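Local coordinates for protein putative aldo/keto reductase (Salmonella enterica subsp. enterica serovar Typhimurium, PDB 4R9O) that probably works as an NADP-dependent oxidoreductase of the aldo/keto reductase family, built on a TIM-barrel fold, with a substrate that remains unidentified, at residues F17-V21 with A275-E279; E185-V189 with C214-R219; I236-L240 with Q287-I291. One frame throughout, in Å; residues are numbered along the deposited sequence.

How the interactions relate
Interactions 1 and 2 lie in the TIM barrel and its loops, and interaction 3 pairs two helices added to it. Interaction 1 joins the first barrel strand to the end of helix 269-276 and is partly buried. It mixes a phenylalanine ring packed on apolar groups with a salt bridge. Interaction 2 is the buried one. It joins two loops that follow neighbouring barrel strands, has no hydrogen bond between its segments, and lies in the probable NADP site. Interaction 3 is farthest from the centre of the chain. Its antiparallel helices meet through a two-pronged salt bridge beside apolar packing. Interactions 2 and 3 touch where P188 meets I291. Interaction 1 touches neither.

Interaction 1 of 3, residues F17-V21 with A275-E279; sequences FSRFV and ALEAE
F20 packs against the 275-279 segment between the barrel strands and the surrounding helices of the TIM barrel. It follows residues 17-18 on barrel strand 16-23. The other segment is the end of helix 269-276 and the 3-10 turn after it. The F20 and L276 side chains pass each other in opposite directions, and L276 CA lies over one face of the ring. L276 CD2 reaches the root of the ring, 3.7 Å from F20 CG. At the edge, in the ring plane, E279 CG is 3.7 Å from F20 CE2. A278 CB comes to the far end obliquely, 4.3 Å from F20 CZ. The carbonyl of A275 is there too, with A275 O 3.7 Å from F20 CZ.

R19 makes the charged part of the contact. Its CG is anti to the backbone N (chi1 -168°) and the chain is extended to NE, which carries the guanidinium out to E279. R19 NH1 donates to E279 OE1 at 3.0 Å with an N-H...O angle of 148°, within a salt bridge. E279 OE1 lies at the guanidinium edge, but NH1 meets it from above the carboxylate plane. The two planes are nearly perpendicular. The bond is thus in plane for the arginine, though bent, and out of plane for the glutamate.

Farther out, L254 of helix 245-254 touches both R19 and F20. P262 and I264 of strand 261-264 also pack on F20, so the ring lies between a barrel strand and the helical layer. E279 OE2 accepts a bond from the backbone N of Q6, a second partner for the carboxylate. S18 OG donates to F20 O at 2.6 Å, tying the backbone of F20 itself.

Interaction 2 of 3, residues E185-V189 with C214-R219; sequences EISPV and CLGGGR
V189 and R219 meet with the valine methyl over the guanidinium. V189 CG1 sits above the centre of one face, 3.6 Å from R219 CZ. The valine holds CG1 anti to its backbone N (chi1 -177°), the position that places this methyl on the arginine. The R219 chain bends at chi3 (-64°), turning the guanidinium so that its NE edge faces its own loop. There R219 NE donates to G216 O at 2.9 Å in a nearly straight bond of 173°. The backbone N of R219 reaches the same oxygen from the opposite face. E185, extended, comes to the guanidinium edge, but its OE2 remains 3.9 Å from R219 NH2, a long salt bridge.

S187 lies close to the other backbone, its CB 3.2 Å from C214 O. S187 OG, between the backbone N and carbonyl carbon, accepts a weak bond from V189 N. A CA-H...O contact joins C214 CA to I186 O at 3.5 Å. I186 O and C214 O are buried here without a hydrogen-bond partner.

The loops follow adjacent parallel strands, 182-185 and 210-212, of the TIM barrel. Residues 214-219 are part of the probable NADP(+) site, as in related aldo/keto reductases.

Interaction 3 of 3, residues I236-L240 with Q287-I291; sequences IAQEL and QWFRI
I236, Q287 and R290 bury the most surface where helix 227-240 runs antiparallel to helix 285-296. The axes of the two short segments approach to 11.9 Å and their directions differ by 164°. I236 points into the interface. Its CG1 is anti to the carbonyl carbon, and CD1 extends toward the facing helix. There it meets I291 CD1 at 3.3 Å, tighter than usual carbon contact. I236 also packs on one face of the R290 guanidinium: CG1 lies over it, offset toward the rim, 3.7 Å from R290 NH2.

R290 grips E239 end-on with two nitrogens. NH1 donates to E239 OE2 at 2.6 Å, and NH2 donates to E239 OE1 at 3.1 Å. NH1 uses the syn lone pair of OE2. NH2 also meets OE1 on the syn side, but out of the carboxylate plane. The two flat groups are turned 37° apart, so this paired salt bridge is twisted. A long, weak ion pair to E232 gives R290 a second acidic neighbour.

Q287 takes the other side of the same oxygen. Its NE2 donates to the anti lone pair of E239 OE2 at 3.2 Å, with an N-H...O angle of 163°. Amide and carboxylate are nearly coplanar. Together the three bonds, two to OE2 and one to OE1, should fix the rotation of the carboxylate. The amide oxygen accepts from the backbone N of T284, which, with the bond to E239, should fix which way the amide faces. L240 CD2 packs against that end, 3.4 Å from Q287 OE1.

Outside this helix pair, L99 of a third subunit packs on R290. The contact pairs the two accessory helices that the aldo/keto reductase fold adds outside the eight-fold barrel repeat.

Interaction 1 of 3, residues F17-V21 with A275-E279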
ATOM      1  N   PHE C  17      22.992  30.913  -9.769  1.00 37.05           N
ATOM      2  CA  PHE C  17      23.719  29.662  -9.981  1.00 36.53           C
ATOM      3  C   PHE C  17      23.861  29.329 -11.461  1.00 38.47           C
ATOM      4  O   PHE C  17      23.205  29.926 -12.317  1.00 37.88           O
ATOM      5  CB  PHE C  17      23.017  28.493  -9.278  1.00 34.52           C
ATOM      6  CG  PHE C  17      23.214  28.457  -7.785  1.00 33.24           C
ATOM      7  CD1 PHE C  17      24.076  29.339  -7.156  1.00 31.97           C
ATOM      8  CD2 PHE C  17      22.535  27.523  -7.010  1.00 34.67           C
ATOM      9  CE1 PHE C  17      24.254  29.306  -5.784  1.00 33.48           C
ATOM     10  CE2 PHE C  17      22.713  27.481  -5.629  1.00 33.82           C
ATOM     11  CZ  PHE C  17      23.575  28.371  -5.020  1.00 34.18           C
ATOM     12  N   SER C  18      24.725  28.373 -11.771  1.00 39.53           N
ATOM     13  CA  SER C  18      24.699  27.801 -13.111  1.00 37.57           C
ATOM     14  C   SER C  18      23.547  26.786 -13.137  1.00 34.22           C
ATOM     15  O   SER C  18      23.278  26.133 -12.138  1.00 31.88           O
ATOM     16  CB  SER C  18      26.049  27.167 -13.474  1.00 36.13           C
ATOM     17  OG  SER C  18      26.406  26.146 -12.559  1.00 35.68           O
ATOM     18  N   ARG C  19      22.859  26.684 -14.268  1.00 33.10           N
ATOM     19  CA  ARG C  19      21.702  25.804 -14.419  1.00 33.31           C
ATOM     20  C   ARG C  19      22.041  24.334 -14.164  1.00 33.82           C
ATOM     21  O   ARG C  19      21.203  23.558 -13.698  1.00 32.08           O
ATOM     22  CB  ARG C  19      21.114  25.968 -15.822  1.00 36.68           C
ATOM     23  CG  ARG C  19      19.767  25.331 -16.018  1.00 38.97           C
ATOM     24  CD  ARG C  19      19.295  25.562 -17.433  1.00 41.60           C
ATOM     25  NE  ARG C  19      17.921  25.125 -17.600  1.00 42.09           N
ATOM     26  CZ  ARG C  19      17.265  25.167 -18.748  1.00 42.76           C
ATOM     27  NH1 ARG C  19      17.871  25.629 -19.836  1.00 42.88           N
ATOM     28  NH2 ARG C  19      16.006  24.740 -18.805  1.00 43.71           N
ATOM     29  N   PHE C  20      23.269  23.950 -14.493  1.00 32.29           N
ATOM     30  CA  PHE C  20      23.767  22.626 -14.146  1.00 33.38           C
ATOM     31  C   PHE C  20      24.756  22.740 -12.985  1.00 31.77           C
ATOM     32  O   PHE C  20      25.560  23.663 -12.929  1.00 31.65           O
ATOM     33  CB  PHE C  20      24.423  21.950 -15.354  1.00 35.82           C
ATOM     34  CG  PHE C  20      23.444  21.327 -16.312  1.00 35.03           C
ATOM     35  CD1 PHE C  20      23.087  19.995 -16.187  1.00 35.45           C
ATOM     36  CD2 PHE C  20      22.896  22.068 -17.345  1.00 38.82           C
ATOM     37  CE1 PHE C  20      22.182  19.413 -17.069  1.00 39.34           C
ATOM     38  CE2 PHE C  20      22.001  21.492 -18.239  1.00 39.96           C
ATOM     39  CZ  PHE C  20      21.644  20.160 -18.099  1.00 39.94           C
ATOM     40  N   VAL C  21      24.682  21.792 -12.058  1.00 31.50           N
ATOM     41  CA  VAL C  21      25.493  21.814 -10.842  1.00 29.44           C
ATOM     42  C   VAL C  21      26.447  20.625 -10.788  1.00 30.65           C
ATOM     43  O   VAL C  21      26.034  19.481 -10.994  1.00 30.18           O
ATOM     44  CB  VAL C  21      24.582  21.810  -9.591  1.00 29.15           C
ATOM     45  CG1 VAL C  21      25.407  21.676  -8.305  1.00 30.20           C
ATOM     46  CG2 VAL C  21      23.726  23.072  -9.562  1.00 28.75           C
ATOM     47  N   ALA C 275      26.424  16.335 -20.792  1.00 58.62           N
ATOM     48  CA  ALA C 275      25.251  16.696 -20.015  1.00 56.43           C
ATOM     49  C   ALA C 275      24.737  18.062 -20.452  1.00 54.66           C
ATOM     50  O   ALA C 275      23.539  18.268 -20.611  1.00 52.94           O
ATOM     51  CB  ALA C 275      25.574  16.694 -18.529  1.00 56.42           C
ATOM     52  N   LEU C 276      25.663  18.989 -20.659  1.00 56.09           N
ATOM     53  CA  LEU C 276      25.317  20.379 -20.922  1.00 56.19           C
ATOM     54  C   LEU C 276      24.615  20.568 -22.257  1.00 57.26           C
ATOM     55  O   LEU C 276      23.916  21.557 -22.460  1.00 59.83           O
ATOM     56  CB  LEU C 276      26.575  21.243 -20.863  1.00 57.26           C
ATOM     57  CG  LEU C 276      27.406  21.005 -19.600  1.00 56.34           C
ATOM     58  CD1 LEU C 276      28.632  21.904 -19.564  1.00 57.43           C
ATOM     59  CD2 LEU C 276      26.550  21.184 -18.341  1.00 53.52           C
ATOM     60  N   GLU C 277      24.794  19.612 -23.164  1.00 55.39           N
ATOM     61  CA  GLU C 277      24.158  19.668 -24.474  1.00 54.46           C
ATOM     62  C   GLU C 277      22.634  19.501 -24.396  1.00 51.60           C
ATOM     63  O   GLU C 277      21.928  19.758 -25.373  1.00 51.81           O
ATOM     64  CB  GLU C 277      24.761  18.603 -25.395  1.00 57.25           C
ATOM     65  CG  GLU C 277      26.238  18.836 -25.710  1.00 62.24           C
ATOM     66  CD  GLU C 277      26.819  17.800 -26.657  1.00 66.87           C
ATOM     67  OE1 GLU C 277      28.012  17.924 -27.011  1.00 70.55           O
ATOM     68  OE2 GLU C 277      26.089  16.864 -27.045  1.00 67.18           O
ATOM     69  N   ALA C 278      22.126  19.080 -23.238  1.00 48.23           N
ATOM     70  CA  ALA C 278      20.684  18.921 -23.064  1.00 45.37           C
ATOM     71  C   ALA C 278      19.944  20.257 -23.140  1.00 45.16           C
ATOM     72  O   ALA C 278      18.775  20.292 -23.517  1.00 47.51           O
ATOM     73  CB  ALA C 278      20.379  18.223 -21.748  1.00 40.77           C
ATOM     74  N   GLU C 279      20.624  21.349 -22.793  1.00 46.10           N
ATOM     75  CA  GLU C 279      20.039  22.692 -22.865  1.00 50.12           C
ATOM     76  C   GLU C 279      19.491  23.046 -24.254  1.00 51.07           C
ATOM     77  O   GLU C 279      18.604  23.894 -24.370  1.00 50.87           O
ATOM     78  CB  GLU C 279      21.067  23.758 -22.450  1.00 54.58           C
ATOM     79  CG  GLU C 279      21.281  23.896 -20.938  1.00 58.16           C
ATOM     80  CD  GLU C 279      21.524  25.342 -20.488  1.00 63.70           C
ATOM     81  OE1 GLU C 279      20.659  26.212 -20.746  1.00 67.81           O
ATOM     82  OE2 GLU C 279      22.578  25.608 -19.869  1.00 63.15           O
TER

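Interaction 2 of 3, residues E185-V189 with C214-R219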
ATOM      1  N   GLU C 185      14.947  14.558  -5.203  1.00 26.83           N
ATOM      2  CA  GLU C 185      15.217  13.513  -6.187  1.00 27.71           C
ATOM      3  C   GLU C 185      14.221  13.549  -7.341  1.00 27.75           C
ATOM      4  O   GLU C 185      13.008  13.473  -7.120  1.00 27.63           O
ATOM      5  CB  GLU C 185      15.197  12.123  -5.540  1.00 30.16           C
ATOM      6  CG  GLU C 185      15.532  11.015  -6.550  1.00 32.96           C
ATOM      7  CD  GLU C 185      15.649   9.639  -5.917  1.00 37.40           C
ATOM      8  OE1 GLU C 185      15.434   9.531  -4.689  1.00 37.62           O
ATOM      9  OE2 GLU C 185      15.943   8.668  -6.655  1.00 36.22           O
ATOM     10  N   ILE C 186      14.738  13.664  -8.568  1.00 29.67           N
ATOM     11  CA  ILE C 186      13.903  13.716  -9.770  1.00 32.92           C
ATOM     12  C   ILE C 186      14.532  12.964 -10.937  1.00 33.91           C
ATOM     13  O   ILE C 186      15.650  13.269 -11.343  1.00 35.52           O
ATOM     14  CB  ILE C 186      13.651  15.161 -10.255  1.00 33.80           C
ATOM     15  CG1 ILE C 186      13.262  16.083  -9.100  1.00 35.68           C
ATOM     16  CG2 ILE C 186      12.596  15.161 -11.363  1.00 31.97           C
ATOM     17  CD1 ILE C 186      13.177  17.548  -9.470  1.00 36.27           C
ATOM     18  N   SER C 187      13.802  11.997 -11.482  1.00 34.11           N
ATOM     19  CA  SER C 187      14.236  11.266 -12.665  1.00 33.48           C
ATOM     20  C   SER C 187      13.040  10.527 -13.246  1.00 31.69           C
ATOM     21  O   SER C 187      12.005  10.420 -12.586  1.00 32.27           O
ATOM     22  CB  SER C 187      15.357  10.287 -12.321  1.00 34.97           C
ATOM     23  OG  SER C 187      14.838   9.114 -11.729  1.00 35.29           O
ATOM     24  N   PRO C 188      13.164  10.014 -14.479  1.00 33.40           N
ATOM     25  CA  PRO C 188      12.078   9.167 -14.986  1.00 36.92           C
ATOM     26  C   PRO C 188      11.898   7.919 -14.115  1.00 41.03           C
ATOM     27  O   PRO C 188      10.819   7.331 -14.081  1.00 42.04           O
ATOM     28  CB  PRO C 188      12.546   8.792 -16.404  1.00 36.31           C
ATOM     29  CG  PRO C 188      13.501   9.875 -16.795  1.00 33.73           C
ATOM     30  CD  PRO C 188      14.177  10.306 -15.515  1.00 32.01           C
ATOM     31  N   VAL C 189      12.960   7.550 -13.401  1.00 41.91           N
ATOM     32  CA  VAL C 189      12.990   6.365 -12.540  1.00 40.22           C
ATOM     33  C   VAL C 189      12.354   6.637 -11.172  1.00 35.86           C
ATOM     34  O   VAL C 189      11.931   5.719 -10.471  1.00 37.05           O
ATOM     35  CB  VAL C 189      14.455   5.880 -12.348  1.00 55.72           C
ATOM     36  CG1 VAL C 189      14.522   4.614 -11.519  1.00 57.54           C
ATOM     37  CG2 VAL C 189      15.110   5.655 -13.691  1.00 56.56           C
ATOM     38  N   CYS C 214      19.583  12.204 -10.921  1.00 38.21           N
ATOM     39  CA  CYS C 214      18.961  12.478 -12.203  1.00 39.05           C
ATOM     40  C   CYS C 214      18.936  11.264 -13.130  1.00 40.63           C
ATOM     41  O   CYS C 214      18.033  11.124 -13.946  1.00 42.23           O
ATOM     42  CB  CYS C 214      19.685  13.646 -12.873  1.00 43.76           C
ATOM     43  SG  CYS C 214      19.528  15.213 -11.958  1.00 45.25           S
ATOM     44  N   LEU C 215      19.914  10.374 -12.982  1.00 39.54           N
ATOM     45  CA  LEU C 215      19.996   9.178 -13.812  1.00 36.75           C
ATOM     46  C   LEU C 215      19.590   7.914 -13.049  1.00 36.62           C
ATOM     47  O   LEU C 215      20.045   6.810 -13.366  1.00 36.76           O
ATOM     48  CB  LEU C 215      21.410   9.023 -14.369  1.00 37.93           C
ATOM     49  CG  LEU C 215      21.860  10.180 -15.269  1.00 38.14           C
ATOM     50  CD1 LEU C 215      23.280   9.964 -15.777  1.00 42.53           C
ATOM     51  CD2 LEU C 215      20.898  10.381 -16.432  1.00 38.03           C
ATOM     52  N   GLY C 216      18.740   8.086 -12.042  1.00 31.47           N
ATOM     53  CA  GLY C 216      18.159   6.958 -11.337  1.00 31.58           C
ATOM     54  C   GLY C 216      19.073   6.346 -10.295  1.00 33.48           C
ATOM     55  O   GLY C 216      18.913   5.187  -9.938  1.00 34.91           O
ATOM     56  N   GLY C 217      20.041   7.121  -9.816  1.00 33.99           N
ATOM     57  CA  GLY C 217      20.955   6.643  -8.793  1.00 35.55           C
ATOM     58  C   GLY C 217      21.784   5.459  -9.258  1.00 36.80           C
ATOM     59  O   GLY C 217      22.140   4.586  -8.462  1.00 38.96           O
ATOM     60  N   GLY C 218      22.074   5.407 -10.554  1.00 35.01           N
ATOM     61  CA  GLY C 218      22.861   4.314 -11.103  1.00 36.66           C
ATOM     62  C   GLY C 218      22.034   3.277 -11.846  1.00 35.42           C
ATOM     63  O   GLY C 218      22.559   2.534 -12.672  1.00 33.67           O
ATOM     64  N   ARG C 219      20.735   3.239 -11.574  1.00 35.02           N
ATOM     65  CA  ARG C 219      19.888   2.166 -12.089  1.00 36.55           C
ATOM     66  C   ARG C 219      19.751   2.176 -13.614  1.00 35.32           C
ATOM     67  O   ARG C 219      19.714   1.112 -14.239  1.00 37.62           O
ATOM     68  CB  ARG C 219      18.507   2.233 -11.433  1.00 39.30           C
ATOM     69  CG  ARG C 219      18.460   1.580 -10.044  1.00 42.67           C
ATOM     70  CD  ARG C 219      17.133   1.848  -9.338  1.00 45.41           C
ATOM     71  NE  ARG C 219      16.956   3.271  -9.068  1.00 45.99           N
ATOM     72  CZ  ARG C 219      15.957   3.787  -8.358  1.00 48.23           C
ATOM     73  NH1 ARG C 219      15.024   2.998  -7.844  1.00 50.32           N
ATOM     74  NH2 ARG C 219      15.892   5.097  -8.164  1.00 48.75           N
TER

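Interaction 3 of 3, residues I236-L240 with Q287-I291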
ATOM      1  N   ILE C 236      14.241   7.661 -28.698  1.00 42.87           N
ATOM      2  CA  ILE C 236      13.937   9.080 -28.638  1.00 45.18           C
ATOM      3  C   ILE C 236      15.195   9.922 -28.850  1.00 44.54           C
ATOM      4  O   ILE C 236      15.135  11.001 -29.451  1.00 46.98           O
ATOM      5  CB  ILE C 236      13.244   9.423 -27.309  1.00 45.19           C
ATOM      6  CG1 ILE C 236      11.823   8.857 -27.352  1.00 47.77           C
ATOM      7  CG2 ILE C 236      13.232  10.916 -27.061  1.00 45.69           C
ATOM      8  CD1 ILE C 236      11.064   8.983 -26.092  1.00 50.98           C
ATOM      9  N   ALA C 237      16.334   9.412 -28.398  1.00 42.19           N
ATOM     10  CA  ALA C 237      17.613  10.060 -28.680  1.00 40.33           C
ATOM     11  C   ALA C 237      17.816  10.183 -30.186  1.00 43.83           C
ATOM     12  O   ALA C 237      18.091  11.273 -30.693  1.00 45.18           O
ATOM     13  CB  ALA C 237      18.760   9.296 -28.050  1.00 37.04           C
ATOM     14  N   GLN C 238      17.664   9.068 -30.899  1.00 46.09           N
ATOM     15  CA  GLN C 238      17.805   9.068 -32.359  1.00 51.91           C
ATOM     16  C   GLN C 238      16.864  10.069 -33.016  1.00 51.46           C
ATOM     17  O   GLN C 238      17.265  10.805 -33.916  1.00 50.58           O
ATOM     18  CB  GLN C 238      17.556   7.672 -32.932  1.00 58.26           C
ATOM     19  CG  GLN C 238      18.618   6.651 -32.558  1.00 64.87           C
ATOM     20  CD  GLN C 238      18.316   5.261 -33.100  1.00 71.68           C
ATOM     21  OE1 GLN C 238      17.158   4.915 -33.352  1.00 74.41           O
ATOM     22  NE2 GLN C 238      19.361   4.457 -33.288  1.00 72.79           N
ATOM     23  N   GLU C 239      15.618  10.105 -32.551  1.00 51.08           N
ATOM     24  CA  GLU C 239      14.639  11.065 -33.056  1.00 51.53           C
ATOM     25  C   GLU C 239      15.114  12.504 -32.883  1.00 50.25           C
ATOM     26  O   GLU C 239      14.802  13.365 -33.696  1.00 50.98           O
ATOM     27  CB  GLU C 239      13.296  10.889 -32.344  1.00 52.32           C
ATOM     28  CG  GLU C 239      12.585   9.584 -32.644  1.00 52.88           C
ATOM     29  CD  GLU C 239      11.296   9.435 -31.854  1.00 53.21           C
ATOM     30  OE1 GLU C 239      10.615   8.404 -32.026  1.00 54.52           O
ATOM     31  OE2 GLU C 239      10.969  10.347 -31.063  1.00 51.36           O
ATOM     32  N   LEU C 240      15.859  12.760 -31.812  1.00 47.74           N
ATOM     33  CA  LEU C 240      16.314  14.111 -31.497  1.00 49.02           C
ATOM     34  C   LEU C 240      17.727  14.379 -32.005  1.00 50.38           C
ATOM     35  O   LEU C 240      18.242  15.486 -31.856  1.00 50.95           O
ATOM     36  CB  LEU C 240      16.253  14.349 -29.981  1.00 49.17           C
ATOM     37  CG  LEU C 240      14.868  14.366 -29.327  1.00 49.37           C
ATOM     38  CD1 LEU C 240      14.984  14.269 -27.825  1.00 48.06           C
ATOM     39  CD2 LEU C 240      14.094  15.618 -29.710  1.00 52.18           C
ATOM     40  N   GLN C 287       7.089  13.201 -26.519  1.00 30.84           N
ATOM     41  CA  GLN C 287       8.349  12.557 -26.182  1.00 31.43           C
ATOM     42  C   GLN C 287       8.520  12.505 -24.674  1.00 31.11           C
ATOM     43  O   GLN C 287       8.930  11.484 -24.140  1.00 33.24           O
ATOM     44  CB  GLN C 287       9.533  13.279 -26.838  1.00 29.95           C
ATOM     45  CG  GLN C 287       9.655  13.003 -28.328  1.00 29.92           C
ATOM     46  CD  GLN C 287      10.667  13.911 -29.017  1.00 33.30           C
ATOM     47  OE1 GLN C 287      10.956  15.015 -28.547  1.00 34.85           O
ATOM     48  NE2 GLN C 287      11.216  13.440 -30.133  1.00 33.90           N
ATOM     49  N   TRP C 288       8.182  13.596 -23.990  1.00 29.38           N
ATOM     50  CA  TRP C 288       8.270  13.634 -22.538  1.00 29.34           C
ATOM     51  C   TRP C 288       7.349  12.577 -21.942  1.00 31.62           C
ATOM     52  O   TRP C 288       7.718  11.871 -21.011  1.00 33.05           O
ATOM     53  CB  TRP C 288       7.908  15.025 -21.995  1.00 28.84           C
ATOM     54  CG  TRP C 288       8.190  15.193 -20.518  1.00 28.27           C
ATOM     55  CD1 TRP C 288       9.324  15.704 -19.956  1.00 30.11           C
ATOM     56  CD2 TRP C 288       7.327  14.848 -19.422  1.00 28.76           C
ATOM     57  NE1 TRP C 288       9.228  15.692 -18.585  1.00 30.01           N
ATOM     58  CE2 TRP C 288       8.006  15.175 -18.231  1.00 30.22           C
ATOM     59  CE3 TRP C 288       6.043  14.296 -19.333  1.00 29.43           C
ATOM     60  CZ2 TRP C 288       7.454  14.964 -16.964  1.00 34.98           C
ATOM     61  CZ3 TRP C 288       5.487  14.099 -18.077  1.00 31.92           C
ATOM     62  CH2 TRP C 288       6.193  14.429 -16.906  1.00 35.71           C
ATOM     63  N   PHE C 289       6.148  12.458 -22.490  1.00 32.47           N
ATOM     64  CA  PHE C 289       5.169  11.539 -21.921  1.00 34.81           C
ATOM     65  C   PHE C 289       5.491  10.089 -22.268  1.00 33.57           C
ATOM     66  O   PHE C 289       5.266   9.182 -21.455  1.00 32.30           O
ATOM     67  CB  PHE C 289       3.761  11.928 -22.369  1.00 36.38           C
ATOM     68  CG  PHE C 289       3.154  13.016 -21.516  1.00 38.68           C
ATOM     69  CD1 PHE C 289       2.605  12.713 -20.282  1.00 38.96           C
ATOM     70  CD2 PHE C 289       3.166  14.338 -21.933  1.00 38.26           C
ATOM     71  CE1 PHE C 289       2.062  13.704 -19.482  1.00 40.17           C
ATOM     72  CE2 PHE C 289       2.613  15.336 -21.136  1.00 38.26           C
ATOM     73  CZ  PHE C 289       2.065  15.016 -19.915  1.00 39.27           C
ATOM     74  N   ARG C 290       6.049   9.881 -23.454  1.00 29.41           N
ATOM     75  CA  ARG C 290       6.535   8.566 -23.857  1.00 37.18           C
ATOM     76  C   ARG C 290       7.630   8.080 -22.916  1.00 31.76           C
ATOM     77  O   ARG C 290       7.656   6.913 -22.529  1.00 32.88           O
ATOM     78  CB  ARG C 290       7.075   8.590 -25.285  1.00 38.51           C
ATOM     79  CG  ARG C 290       6.235   7.843 -26.285  1.00 43.68           C
ATOM     80  CD  ARG C 290       7.068   7.512 -27.519  1.00 48.25           C
ATOM     81  NE  ARG C 290       7.516   8.719 -28.206  1.00 50.36           N
ATOM     82  CZ  ARG C 290       8.465   8.747 -29.139  1.00 48.90           C
ATOM     83  NH1 ARG C 290       8.798   9.897 -29.708  1.00 46.98           N
ATOM     84  NH2 ARG C 290       9.079   7.627 -29.503  1.00 49.03           N
ATOM     85  N   ILE C 291       8.545   8.980 -22.573  1.00 29.51           N
ATOM     86  CA  ILE C 291       9.562   8.704 -21.563  1.00 29.49           C
ATOM     87  C   ILE C 291       8.957   8.336 -20.212  1.00 31.15           C
ATOM     88  O   ILE C 291       9.311   7.316 -19.624  1.00 33.35           O
ATOM     89  CB  ILE C 291      10.484   9.901 -21.356  1.00 32.11           C
ATOM     90  CG1 ILE C 291      11.299  10.121 -22.612  1.00 31.44           C
ATOM     91  CG2 ILE C 291      11.454   9.625 -20.211  1.00 34.71           C
ATOM     92  CD1 ILE C 291      12.052   8.899 -22.936  1.00 38.94           C
TER